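Local coordinates for mandalate racemase/muconate lactonizing enzyme (Unidentified, PDB 4E4U), which belongs to the mandelate racemase/muconate lactonizing enzyme family and probably, like its relatives, abstracts a proton alpha to a carboxylate; its substrate is unassigned, at residues Ala51-Ile54 against Asp55-Glu59. Numbering follows the deposited sequence.
Sequences APII and DDVFE
Asp55, Asp56, Val57 and Phe58 each give their backbone N-H to the carbonyl four residues earlier, on Ala51, Pro52, Ile53 and Ile54, in successive alpha-helical i to i+4 bonds. The bond from Asp55 N to Ala51 O is 3.2 Å long, and that from Asp56 N to Pro52 O, 3.0 Å, is the most bent, at 152° about the hydrogen. Pro52 itself has no N-H to give, and the helix kinks there.

Ala51 O has a second donor. A water gives one hydrogen to it at 2.8 Å and the other to Asp55 OD1 at 2.7 Å. Asp55 CG lies beside its own backbone N and anti to its carbonyl carbon (chi1 -79°), which sets the carboxylate beside the preceding turn, near Ala51 O. The water thus ties this side chain to a carbonyl already used by the helix.

Ile53 and Val57 lie one turn apart on the same flank. Their CG2 methyls face each other loosely at 4.3 Å, and Val57 CG2 also rests 3.3 Å from Ile53 O. Both side chains pack on Val93 of helix 88-109 and on Phe45 of a second subunit. Phe58 sets its CB 3.4 Å from Ile54 O. With CG anti to the backbone N (chi1 174°), its ring leads away from that turn to Ile3, Leu6 and Leu28, while Ile54 packs on Ile24 and Val26. Asp56 directs its carboxylate away from the preceding turn: OD1 forms a salt bridge with Arg60, and OD2 accepts a hydrogen bond from Gly46 N of the second subunit.

This is a helix of the enolase-type N-terminal domain, with Ile54 and Phe58 on the three-stranded antiparallel sheet, Ile53 and Val57 on helix 88-109, and Asp56 at a subunit interface.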
ATOM      1  N   ALA A  51     -25.395  16.933  35.176  1.00 15.00           N
ATOM      2  CA  ALA A  51     -25.606  18.295  35.661  1.00 15.56           C
ATOM      3  C   ALA A  51     -24.314  18.957  36.202  1.00 14.60           C
ATOM      4  O   ALA A  51     -23.950  20.043  35.743  1.00 14.65           O
ATOM      5  CB  ALA A  51     -26.767  18.355  36.667  1.00 16.55           C
ATOM      6  N   PRO A  52     -23.591  18.299  37.135  1.00 14.55           N
ATOM      7  CA  PRO A  52     -22.335  18.934  37.559  1.00 14.82           C
ATOM      8  C   PRO A  52     -21.242  18.928  36.484  1.00 13.62           C
ATOM      9  O   PRO A  52     -20.395  19.820  36.491  1.00 14.27           O
ATOM     10  CB  PRO A  52     -21.906  18.107  38.780  1.00 16.49           C
ATOM     11  CG  PRO A  52     -22.648  16.827  38.662  1.00 17.61           C
ATOM     12  CD  PRO A  52     -23.944  17.162  38.004  1.00 16.00           C
ATOM     13  N   ILE A  53     -21.258  17.964  35.567  1.00 12.56           N
ATOM     14  CA  ILE A  53     -20.313  18.002  34.454  1.00 12.14           C
ATOM     15  C   ILE A  53     -20.514  19.280  33.635  1.00 11.79           C
ATOM     16  O   ILE A  53     -19.552  19.995  33.310  1.00 12.40           O
ATOM     17  CB  ILE A  53     -20.494  16.786  33.529  1.00 12.31           C
ATOM     18  CG1 ILE A  53     -19.962  15.517  34.201  1.00 13.05           C
ATOM     19  CG2 ILE A  53     -19.773  17.003  32.206  1.00 13.21           C
ATOM     20  CD1 ILE A  53     -20.286  14.261  33.433  1.00 13.91           C
ATOM     21  N   ILE A  54     -21.769  19.575  33.310  1.00 12.23           N
ATOM     22  CA  ILE A  54     -22.074  20.734  32.482  1.00 12.70           C
ATOM     23  C   ILE A  54     -21.661  22.027  33.186  1.00 13.08           C
ATOM     24  O   ILE A  54     -21.065  22.917  32.565  1.00 13.67           O
ATOM     25  CB  ILE A  54     -23.561  20.765  32.105  1.00 13.03           C
ATOM     26  CG1 ILE A  54     -23.892  19.583  31.187  1.00 13.51           C
ATOM     27  CG2 ILE A  54     -23.924  22.072  31.424  1.00 14.35           C
ATOM     28  CD1 ILE A  54     -25.372  19.249  31.139  1.00 14.28           C
ATOM     29  N   ASP A  55     -21.941  22.122  34.484  1.00 13.59           N
ATOM     30  CA  ASP A  55     -21.514  23.284  35.264  1.00 15.05           C
ATOM     31  C   ASP A  55     -19.994  23.451  35.184  1.00 14.16           C
ATOM     32  O   ASP A  55     -19.487  24.562  35.017  1.00 14.38           O
ATOM     33  CB  ASP A  55     -21.931  23.140  36.733  1.00 17.43           C
ATOM     34  CG  ASP A  55     -23.390  23.472  36.972  1.00 21.75           C
ATOM     35  OD1 ASP A  55     -24.041  24.043  36.073  1.00 23.15           O
ATOM     36  OD2 ASP A  55     -23.878  23.166  38.080  1.00 25.30           O
ATOM     37  N   ASP A  56     -19.272  22.343  35.297  1.00 13.60           N
ATOM     38  CA  ASP A  56     -17.819  22.385  35.296  1.00 13.67           C
ATOM     39  C   ASP A  56     -17.266  22.893  33.965  1.00 12.77           C
ATOM     40  O   ASP A  56     -16.398  23.769  33.934  1.00 13.75           O
ATOM     41  CB  ASP A  56     -17.261  20.998  35.609  1.00 14.86           C
ATOM     42  CG  ASP A  56     -15.767  21.012  35.841  1.00 16.72           C
ATOM     43  OD1 ASP A  56     -15.348  21.452  36.935  1.00 18.72           O
ATOM     44  OD2 ASP A  56     -15.013  20.581  34.942  1.00 17.49           O
ATOM     45  N   VAL A  57     -17.775  22.349  32.864  1.00 11.65           N
ATOM     46  CA  VAL A  57     -17.306  22.748  31.542  1.00 11.70           C
ATOM     47  C   VAL A  57     -17.620  24.222  31.296  1.00 12.13           C
ATOM     48  O   VAL A  57     -16.786  24.977  30.801  1.00 13.27           O
ATOM     49  CB  VAL A  57     -17.955  21.887  30.444  1.00 11.65           C
ATOM     50  CG1 VAL A  57     -17.520  22.356  29.055  1.00 12.16           C
ATOM     51  CG2 VAL A  57     -17.603  20.411  30.648  1.00 12.53           C
ATOM     52  N   PHE A  58     -18.836  24.623  31.641  1.00 12.22           N
ATOM     53  CA  PHE A  58     -19.252  26.004  31.451  1.00 12.54           C
ATOM     54  C   PHE A  58     -18.362  26.974  32.224  1.00 12.27           C
ATOM     55  O   PHE A  58     -17.858  27.959  31.671  1.00 13.26           O
ATOM     56  CB  PHE A  58     -20.707  26.185  31.873  1.00 13.46           C
ATOM     57  CG  PHE A  58     -21.156  27.610  31.849  1.00 13.85           C
ATOM     58  CD1 PHE A  58     -21.419  28.237  30.639  1.00 14.79           C
ATOM     59  CD2 PHE A  58     -21.299  28.331  33.024  1.00 14.68           C
ATOM     60  CE1 PHE A  58     -21.817  29.561  30.601  1.00 15.97           C
ATOM     61  CE2 PHE A  58     -21.702  29.660  32.995  1.00 15.42           C
ATOM     62  CZ  PHE A  58     -21.965  30.273  31.781  1.00 16.21           C
ATOM     63  N   GLU A  59     -18.153  26.689  33.503  1.00 13.46           N
ATOM     64  CA  GLU A  59     -17.352  27.574  34.340  1.00 15.32           C
ATOM     65  C   GLU A  59     -15.921  27.715  33.821  1.00 14.49           C
ATOM     66  O   GLU A  59     -15.389  28.826  33.765  1.00 14.86           O
ATOM     67  CB  GLU A  59     -17.347  27.076  35.786  1.00 18.58           C
ATOM     68  CG  GLU A  59     -18.686  27.222  36.483  1.00 23.26           C
ATOM     69  CD  GLU A  59     -18.776  26.404  37.758  1.00 28.29           C
ATOM     70  OE1 GLU A  59     -17.780  25.736  38.113  1.00 30.22           O
ATOM     71  OE2 GLU A  59     -19.849  26.421  38.395  1.00 30.68           O
TER
HETATM   72  O   HOH W   1     -25.642  22.130  35.013  1.00 20.01           O